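ESX-1 secretion system protein EccA1 (Mycobacterium tuberculosis, PDB 4F3V) probably powers export of ESX-1 virulence factors such as EsxA and EsxB by hydrolysing ATP, this chain being its N-terminal tetratricopeptide-repeat domain. Local coordinates at residues E31-D36 against C40-G45; A217-G222 against A229-L234. One frame throughout, in Å; residues are numbered along the deposited sequence.

Both contacts join consecutive helices of the helical N-terminal domain, and they follow one another along the chain without nesting or crossing. Interaction 1 comes first: it closes the four-residue connection, 36-39, between helix 22-35 and helix 40-48, where residues 31-36 meet 40-45. The chain then passes through the short two-stranded hairpin of 84-86 and 95-97 and a further run of helices before interaction 2, in which residues 217-222 at the end of helix 207-221 meet 229-234 on helix 224-237. The two lie on opposite sides of the chain's centre, their own centres 47 Å apart and their nearest atoms about 31 Å apart, so each packs its own end of the domain.

Interaction 1: E31-D36 against C40-G45; sequences EITNYD and CDAWIG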
ATOM      1  N   GLU A  31       2.836  -1.485 -27.132  1.00 21.95           N
ATOM      2  CA  GLU A  31       3.637  -1.343 -28.321  1.00 23.27           C
ATOM      3  C   GLU A  31       4.853  -0.434 -28.042  1.00 21.80           C
ATOM      4  O   GLU A  31       5.958  -0.739 -28.486  1.00 21.80           O
ATOM      5  CB  GLU A  31       2.795  -0.755 -29.440  1.00 24.99           C
ATOM      6  CG  GLU A  31       3.484  -0.639 -30.782  1.00 27.30           C
ATOM      7  CD  GLU A  31       3.630  -1.952 -31.499  1.00 30.73           C
ATOM      8  OE1 GLU A  31       3.194  -2.995 -30.992  1.00 32.60           O
ATOM      9  OE2 GLU A  31       4.192  -1.938 -32.595  1.00 33.11           O
ATOM     10  N   ILE A  32       4.652   0.648 -27.289  1.00 19.63           N
ATOM     11  CA  ILE A  32       5.779   1.535 -26.921  1.00 19.32           C
ATOM     12  C   ILE A  32       6.826   0.795 -26.089  1.00 19.82           C
ATOM     13  O   ILE A  32       8.022   0.783 -26.447  1.00 20.25           O
ATOM     14  CB  ILE A  32       5.319   2.806 -26.191  1.00 17.75           C
ATOM     15  CG1 ILE A  32       4.418   3.643 -27.116  1.00 17.80           C
ATOM     16  CG2 ILE A  32       6.531   3.596 -25.672  1.00 17.90           C
ATOM     17  CD1 ILE A  32       3.550   4.620 -26.377  1.00 17.09           C
ATOM     18  N   THR A  33       6.385   0.121 -25.022  1.00 19.72           N
ATOM     19  CA  THR A  33       7.345  -0.578 -24.140  1.00 19.71           C
ATOM     20  C   THR A  33       8.035  -1.740 -24.839  1.00 21.82           C
ATOM     21  O   THR A  33       9.181  -2.040 -24.525  1.00 22.20           O
ATOM     22  CB  THR A  33       6.713  -1.064 -22.826  1.00 19.37           C
ATOM     23  OG1 THR A  33       5.682  -2.007 -23.110  1.00 20.18           O
ATOM     24  CG2 THR A  33       6.153   0.101 -22.043  1.00 17.51           C
ATOM     25  N   ASN A  34       7.360  -2.379 -25.793  1.00 23.15           N
ATOM     26  CA  ASN A  34       8.003  -3.377 -26.651  1.00 25.59           C
ATOM     27  C   ASN A  34       9.185  -2.846 -27.438  1.00 26.93           C
ATOM     28  O   ASN A  34      10.134  -3.583 -27.676  1.00 27.91           O
ATOM     29  CB  ASN A  34       7.004  -3.986 -27.655  1.00 27.21           C
ATOM     30  CG  ASN A  34       6.074  -5.008 -27.014  1.00 28.17           C
ATOM     31  OD1 ASN A  34       6.220  -5.349 -25.840  1.00 27.37           O
ATOM     32  ND2 ASN A  34       5.129  -5.527 -27.803  1.00 29.31           N
ATOM     33  N   TYR A  35       9.120  -1.580 -27.857  1.00 26.74           N
ATOM     34  CA  TYR A  35      10.206  -0.938 -28.605  1.00 28.27           C
ATOM     35  C   TYR A  35      11.187  -0.184 -27.725  1.00 26.67           C
ATOM     36  O   TYR A  35      12.321  -0.003 -28.111  1.00 27.11           O
ATOM     37  CB  TYR A  35       9.632   0.029 -29.638  1.00 30.51           C
ATOM     38  CG  TYR A  35       9.213  -0.727 -30.904  1.00 34.74           C
ATOM     39  CD1 TYR A  35       8.073  -1.541 -30.913  1.00 36.07           C
ATOM     40  CD2 TYR A  35       9.986  -0.673 -32.063  1.00 38.60           C
ATOM     41  CE1 TYR A  35       7.711  -2.266 -32.041  1.00 39.63           C
ATOM     42  CE2 TYR A  35       9.629  -1.385 -33.202  1.00 41.88           C
ATOM     43  CZ  TYR A  35       8.494  -2.176 -33.185  1.00 42.44           C
ATOM     44  OH  TYR A  35       8.160  -2.881 -34.312  1.00 47.10           O
ATOM     45  N   ASP A  36      10.743   0.252 -26.549  1.00 24.08           N
ATOM     46  CA  ASP A  36      11.590   0.988 -25.645  1.00 23.23           C
ATOM     47  C   ASP A  36      11.244   0.616 -24.218  1.00 22.18           C
ATOM     48  O   ASP A  36      10.324   1.181 -23.602  1.00 20.38           O
ATOM     49  CB  ASP A  36      11.428   2.491 -25.893  1.00 22.85           C
ATOM     50  CG  ASP A  36      12.300   3.356 -24.960  1.00 23.11           C
ATOM     51  OD1 ASP A  36      13.184   2.820 -24.227  1.00 22.60           O
ATOM     52  OD2 ASP A  36      12.083   4.583 -24.998  1.00 22.47           O
ATOM     53  N   CYS A  40       9.332   4.992 -19.319  1.00 14.42           N
ATOM     54  CA  CYS A  40       8.625   5.126 -18.050  1.00 14.22           C
ATOM     55  C   CYS A  40       7.153   5.537 -18.198  1.00 14.21           C
ATOM     56  O   CYS A  40       6.269   4.862 -17.688  1.00 14.29           O
ATOM     57  CB  CYS A  40       9.357   6.142 -17.190  1.00 14.33           C
ATOM     58  SG  CYS A  40       8.683   6.315 -15.521  1.00 14.59           S
ATOM     59  N   ASP A  41       6.889   6.596 -18.962  1.00 14.47           N
ATOM     60  CA  ASP A  41       5.508   7.092 -19.136  1.00 14.62           C
ATOM     61  C   ASP A  41       4.543   6.049 -19.722  1.00 14.37           C
ATOM     62  O   ASP A  41       3.371   6.030 -19.367  1.00 14.48           O
ATOM     63  CB  ASP A  41       5.478   8.376 -19.990  1.00 14.81           C
ATOM     64  CG  ASP A  41       6.216   9.525 -19.334  1.00 15.49           C
ATOM     65  OD1 ASP A  41       6.596   9.401 -18.138  1.00 15.44           O
ATOM     66  OD2 ASP A  41       6.388  10.561 -19.998  1.00 16.34           O
ATOM     67  N   ALA A  42       5.042   5.191 -20.599  1.00 14.37           N
ATOM     68  CA  ALA A  42       4.220   4.118 -21.160  1.00 14.74           C
ATOM     69  C   ALA A  42       3.970   2.969 -20.172  1.00 14.75           C
ATOM     70  O   ALA A  42       2.906   2.355 -20.194  1.00 15.68           O
ATOM     71  CB  ALA A  42       4.824   3.618 -22.481  1.00 14.13           C
ATOM     72  N   TRP A  43       4.945   2.651 -19.324  1.00 14.94           N
ATOM     73  CA  TRP A  43       4.706   1.718 -18.226  1.00 15.26           C
ATOM     74  C   TRP A  43       3.632   2.230 -17.302  1.00 15.56           C
ATOM     75  O   TRP A  43       2.741   1.469 -16.916  1.00 16.48           O
ATOM     76  CB  TRP A  43       5.971   1.397 -17.437  1.00 15.62           C
ATOM     77  CG  TRP A  43       6.999   0.620 -18.219  1.00 15.98           C
ATOM     78  CD1 TRP A  43       8.201   1.094 -18.716  1.00 16.35           C
ATOM     79  CD2 TRP A  43       6.933  -0.774 -18.639  1.00 16.91           C
ATOM     80  NE1 TRP A  43       8.867   0.114 -19.390  1.00 17.26           N
ATOM     81  CE2 TRP A  43       8.146  -1.033 -19.385  1.00 17.83           C
ATOM     82  CE3 TRP A  43       6.004  -1.791 -18.497  1.00 17.66           C
ATOM     83  CZ2 TRP A  43       8.418  -2.268 -19.942  1.00 19.29           C
ATOM     84  CZ3 TRP A  43       6.285  -3.026 -19.058  1.00 19.63           C
ATOM     85  CH2 TRP A  43       7.473  -3.263 -19.764  1.00 20.17           C
ATOM     86  N   ILE A  44       3.647   3.528 -17.010  1.00 15.14           N
ATOM     87  CA  ILE A  44       2.604   4.143 -16.195  1.00 15.43           C
ATOM     88  C   ILE A  44       1.241   4.119 -16.935  1.00 15.68           C
ATOM     89  O   ILE A  44       0.198   3.904 -16.331  1.00 16.11           O
ATOM     90  CB  ILE A  44       3.019   5.576 -15.755  1.00 14.75           C
ATOM     91  CG1 ILE A  44       4.268   5.478 -14.842  1.00 15.58           C
ATOM     92  CG2 ILE A  44       1.875   6.300 -15.047  1.00 14.85           C
ATOM     93  CD1 ILE A  44       4.962   6.815 -14.583  1.00 15.38           C
ATOM     94  N   GLY A  45       1.262   4.366 -18.231  1.00 15.50           N
ATOM     95  CA  GLY A  45       0.050   4.231 -19.065  1.00 16.00           C
ATOM     96  C   GLY A  45      -0.547   2.835 -18.945  1.00 17.00           C
ATOM     97  O   GLY A  45      -1.764   2.683 -18.807  1.00 17.72           O
TER
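The CH-pi contact between Thr-33 and Trp-43 dominates this contact. Methyl CG2 of Thr-33 sits over one face of the indole, 3.6 Å from the centroid of the five-membered ring and 15° off its normal, while CB of Thr-33 reaches the six-membered part, 3.6 Å from CZ2 of Trp-43. With chi1 at 62°, the methyl lies anti to the carbonyl carbon and faces the ring, leaving OG1 to bond with Thr-30 O and Arg-46 NH1.

The remaining packing is aliphatic. CB of Ala-42 touches two methyls, 3.6 Å from CG2 of Ile-32 and 3.8 Å from CG2 of Thr-33. Here the two helical segments pack with axes 8.9 Å apart, at 142° between their directions.

No hydrogen bond spans the two segments; polar ties come from nearby residues. Trp-43 NE1 bonds to Glu-37 O in the connecting loop, a bond that would limit rotation of the indole, while Thr-33 lies over one face. Helix 54-62 also packs on this tryptophan, and Leu-10 of helix 2-17 touches Ile-32. The four touching residues are all buried, so the chemistry implies an interface held by apolar shape; the hydrogen bonds to Thr-30, Arg-46 and Glu-37 are consistent with a role in orienting the threonine and the indole.

Interaction 2: A217-G222 against A229-L234; sequences ARRSQG and ALLEWL
A helical hairpin joins helix 207-221 to helix 224-237, and this contact lies where the end of the first helix faces the second. Two pairs of side chains touch across it. Arg-218 contributes the aliphatic part of its chain: its CG lies 4.1 Å from CD1 of Leu-230, the side chains running obliquely to each other. Bending at chi2 (-72°) turns the rest of this arginine away from the line of CB and CG, and its NE makes a long, weak ion pair with Glu-191 of helix 187-198. Leu-230 also packs back against Leu-214 and Ala-215 of the first helix.

In the second pair the flat end of an arginine is used. CD1 of Leu-231 stands over one face of the Arg-219 guanidinium, 4.0 Å from NH2, with the two side chains at about a right angle. The Arg-219 chain extends until it turns at chi3 (-80°). Its NH2 forms a salt bridge with Glu-224, at the start of the second helix, and a hydrogen bond to Ala-246 O, while NH1 bonds to Tyr-252 O. Three partners therefore hold the guanidinium in place under the leucine methyl, and Leu-231 in turn touches Ala-246 and Leu-247 of helix 241-248.

At Gly-222, where the first helix ends, positive phi (101°) goes with two bonds back into the last turn, one of them from its N to Arg-219 O at 2.9 Å, a Schellman motif. The packed pair of antiparallel helices is the arrangement of tetratricopeptide-repeat domains.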
ATOM      1  N   ALA A 217      -8.954  -8.268  19.294  1.00 25.86           N
ATOM      2  CA  ALA A 217      -8.619  -7.746  20.621  1.00 26.52           C
ATOM      3  C   ALA A 217      -9.700  -8.090  21.651  1.00 28.33           C
ATOM      4  O   ALA A 217      -9.385  -8.491  22.781  1.00 28.51           O
ATOM      5  CB  ALA A 217      -8.385  -6.253  20.598  1.00 24.67           C
ATOM      6  N   ARG A 218     -10.968  -7.893  21.277  1.00 28.11           N
ATOM      7  CA  ARG A 218     -12.058  -8.191  22.198  1.00 29.90           C
ATOM      8  C   ARG A 218     -12.101  -9.653  22.566  1.00 30.87           C
ATOM      9  O   ARG A 218     -12.294 -10.012  23.743  1.00 32.39           O
ATOM     10  CB  ARG A 218     -13.407  -7.785  21.610  1.00 29.98           C
ATOM     11  CG  ARG A 218     -13.554  -6.296  21.413  1.00 29.99           C
ATOM     12  CD  ARG A 218     -13.705  -5.576  22.728  1.00 32.31           C
ATOM     13  NE  ARG A 218     -13.745  -4.151  22.472  1.00 33.41           N
ATOM     14  CZ  ARG A 218     -13.647  -3.204  23.398  1.00 35.07           C
ATOM     15  NH1 ARG A 218     -13.482  -3.503  24.676  1.00 36.99           N
ATOM     16  NH2 ARG A 218     -13.720  -1.938  23.024  1.00 37.21           N
ATOM     17  N   ARG A 219     -11.954 -10.513  21.569  1.00 31.04           N
ATOM     18  CA  ARG A 219     -11.997 -11.953  21.820  1.00 32.86           C
ATOM     19  C   ARG A 219     -10.867 -12.376  22.776  1.00 34.51           C
ATOM     20  O   ARG A 219     -11.097 -13.123  23.710  1.00 34.29           O
ATOM     21  CB  ARG A 219     -11.899 -12.739  20.522  1.00 33.24           C
ATOM     22  CG  ARG A 219     -11.810 -14.244  20.742  1.00 35.23           C
ATOM     23  CD  ARG A 219     -12.036 -14.996  19.450  1.00 35.74           C
ATOM     24  NE  ARG A 219     -13.450 -15.098  19.128  1.00 36.07           N
ATOM     25  CZ  ARG A 219     -13.913 -15.522  17.959  1.00 36.88           C
ATOM     26  NH1 ARG A 219     -13.079 -15.864  16.977  1.00 37.36           N
ATOM     27  NH2 ARG A 219     -15.219 -15.613  17.765  1.00 36.16           N
ATOM     28  N   SER A 220      -9.648 -11.881  22.550  1.00 34.23           N
ATOM     29  CA  SER A 220      -8.518 -12.270  23.411  1.00 35.62           C
ATOM     30  C   SER A 220      -8.669 -11.745  24.840  1.00 35.96           C
ATOM     31  O   SER A 220      -8.197 -12.360  25.774  1.00 36.56           O
ATOM     32  CB  SER A 220      -7.195 -11.812  22.819  1.00 35.54           C
ATOM     33  OG  SER A 220      -6.942 -12.528  21.606  1.00 37.50           O
ATOM     34  N   GLN A 221      -9.356 -10.625  25.018  1.00 34.84           N
ATOM     35  CA  GLN A 221      -9.703 -10.168  26.371  1.00 35.73           C
ATOM     36  C   GLN A 221     -10.841 -10.951  27.023  1.00 37.20           C
ATOM     37  O   GLN A 221     -11.119 -10.761  28.204  1.00 39.32           O
ATOM     38  CB  GLN A 221     -10.103  -8.705  26.340  1.00 34.68           C
ATOM     39  CG  GLN A 221      -8.977  -7.777  26.006  1.00 33.60           C
ATOM     40  CD  GLN A 221      -9.492  -6.377  25.777  1.00 32.96           C
ATOM     41  OE1 GLN A 221     -10.551  -6.172  25.161  1.00 33.12           O
ATOM     42  NE2 GLN A 221      -8.759  -5.409  26.279  1.00 33.20           N
ATOM     43  N   GLY A 222     -11.531 -11.782  26.251  1.00 36.98           N
ATOM     44  CA  GLY A 222     -12.629 -12.586  26.777  1.00 37.84           C
ATOM     45  C   GLY A 222     -14.002 -12.022  26.465  1.00 37.46           C
ATOM     46  O   GLY A 222     -15.011 -12.636  26.816  1.00 37.92           O
ATOM     47  N   ALA A 229     -20.162  -9.349  17.635  1.00 25.58           N
ATOM     48  CA  ALA A 229     -20.877  -8.212  17.050  1.00 24.95           C
ATOM     49  C   ALA A 229     -20.009  -7.579  15.931  1.00 23.64           C
ATOM     50  O   ALA A 229     -20.493  -7.311  14.830  1.00 22.62           O
ATOM     51  CB  ALA A 229     -21.266  -7.189  18.131  1.00 24.37           C
ATOM     52  N   LEU A 230     -18.706  -7.448  16.182  1.00 23.23           N
ATOM     53  CA  LEU A 230     -17.806  -6.884  15.177  1.00 22.89           C
ATOM     54  C   LEU A 230     -17.659  -7.809  13.944  1.00 23.38           C
ATOM     55  O   LEU A 230     -17.617  -7.338  12.807  1.00 21.85           O
ATOM     56  CB  LEU A 230     -16.445  -6.549  15.806  1.00 22.63           C
ATOM     57  CG  LEU A 230     -16.432  -5.325  16.749  1.00 23.05           C
ATOM     58  CD1 LEU A 230     -15.327  -5.426  17.806  1.00 23.61           C
ATOM     59  CD2 LEU A 230     -16.325  -3.987  16.007  1.00 23.25           C
ATOM     60  N   LEU A 231     -17.574  -9.118  14.184  1.00 24.29           N
ATOM     61  CA  LEU A 231     -17.451 -10.095  13.095  1.00 24.76           C
ATOM     62  C   LEU A 231     -18.751 -10.215  12.294  1.00 25.60           C
ATOM     63  O   LEU A 231     -18.716 -10.337  11.063  1.00 25.16           O
ATOM     64  CB  LEU A 231     -16.987 -11.459  13.628  1.00 26.12           C
ATOM     65  CG  LEU A 231     -15.556 -11.475  14.201  1.00 25.64           C
ATOM     66  CD1 LEU A 231     -15.226 -12.734  14.994  1.00 26.83           C
ATOM     67  CD2 LEU A 231     -14.539 -11.306  13.081  1.00 24.60           C
ATOM     68  N   GLU A 232     -19.904 -10.123  12.968  1.00 25.93           N
ATOM     69  CA  GLU A 232     -21.188 -10.066  12.246  1.00 26.83           C
ATOM     70  C   GLU A 232     -21.276  -8.832  11.361  1.00 25.64           C
ATOM     71  O   GLU A 232     -21.758  -8.896  10.222  1.00 26.72           O
ATOM     72  CB  GLU A 232     -22.392 -10.115  13.221  1.00 27.68           C
ATOM     73  CG  GLU A 232     -22.528 -11.442  13.946  1.00 29.03           C
ATOM     74  CD  GLU A 232     -23.635 -11.511  15.001  1.00 30.42           C
ATOM     75  OE1 GLU A 232     -24.148 -10.468  15.449  1.00 30.16           O
ATOM     76  OE2 GLU A 232     -23.980 -12.651  15.392  1.00 30.90           O
ATOM     77  N   TRP A 233     -20.800  -7.704  11.872  1.00 24.39           N
ATOM     78  CA  TRP A 233     -20.759  -6.486  11.072  1.00 23.65           C
ATOM     79  C   TRP A 233     -19.877  -6.690   9.852  1.00 24.10           C
ATOM     80  O   TRP A 233     -20.248  -6.319   8.725  1.00 23.17           O
ATOM     81  CB  TRP A 233     -20.279  -5.319  11.912  1.00 22.44           C
ATOM     82  CG  TRP A 233     -20.163  -4.077  11.113  1.00 22.10           C
ATOM     83  CD1 TRP A 233     -21.162  -3.169  10.837  1.00 22.81           C
ATOM     84  CD2 TRP A 233     -18.986  -3.587  10.398  1.00 21.50           C
ATOM     85  NE1 TRP A 233     -20.692  -2.163  10.049  1.00 22.44           N
ATOM     86  CE2 TRP A 233     -19.396  -2.363   9.744  1.00 21.73           C
ATOM     87  CE3 TRP A 233     -17.663  -4.008  10.277  1.00 20.81           C
ATOM     88  CZ2 TRP A 233     -18.526  -1.616   8.980  1.00 21.41           C
ATOM     89  CZ3 TRP A 233     -16.791  -3.245   9.499  1.00 20.31           C
ATOM     90  CH2 TRP A 233     -17.215  -2.089   8.866  1.00 20.93           C
ATOM     91  N   LEU A 234     -18.710  -7.302  10.058  1.00 24.76           N
ATOM     92  CA  LEU A 234     -17.775  -7.578   8.947  1.00 26.38           C
ATOM     93  C   LEU A 234     -18.360  -8.522   7.913  1.00 28.60           C
ATOM     94  O   LEU A 234     -18.231  -8.267   6.721  1.00 29.89           O
ATOM     95  CB  LEU A 234     -16.460  -8.172   9.439  1.00 25.86           C
ATOM     96  CG  LEU A 234     -15.284  -7.245   9.686  1.00 26.52           C
ATOM     97  CD1 LEU A 234     -14.114  -8.110  10.197  1.00 25.78           C
ATOM     98  CD2 LEU A 234     -14.862  -6.439   8.426  1.00 24.56           C
TER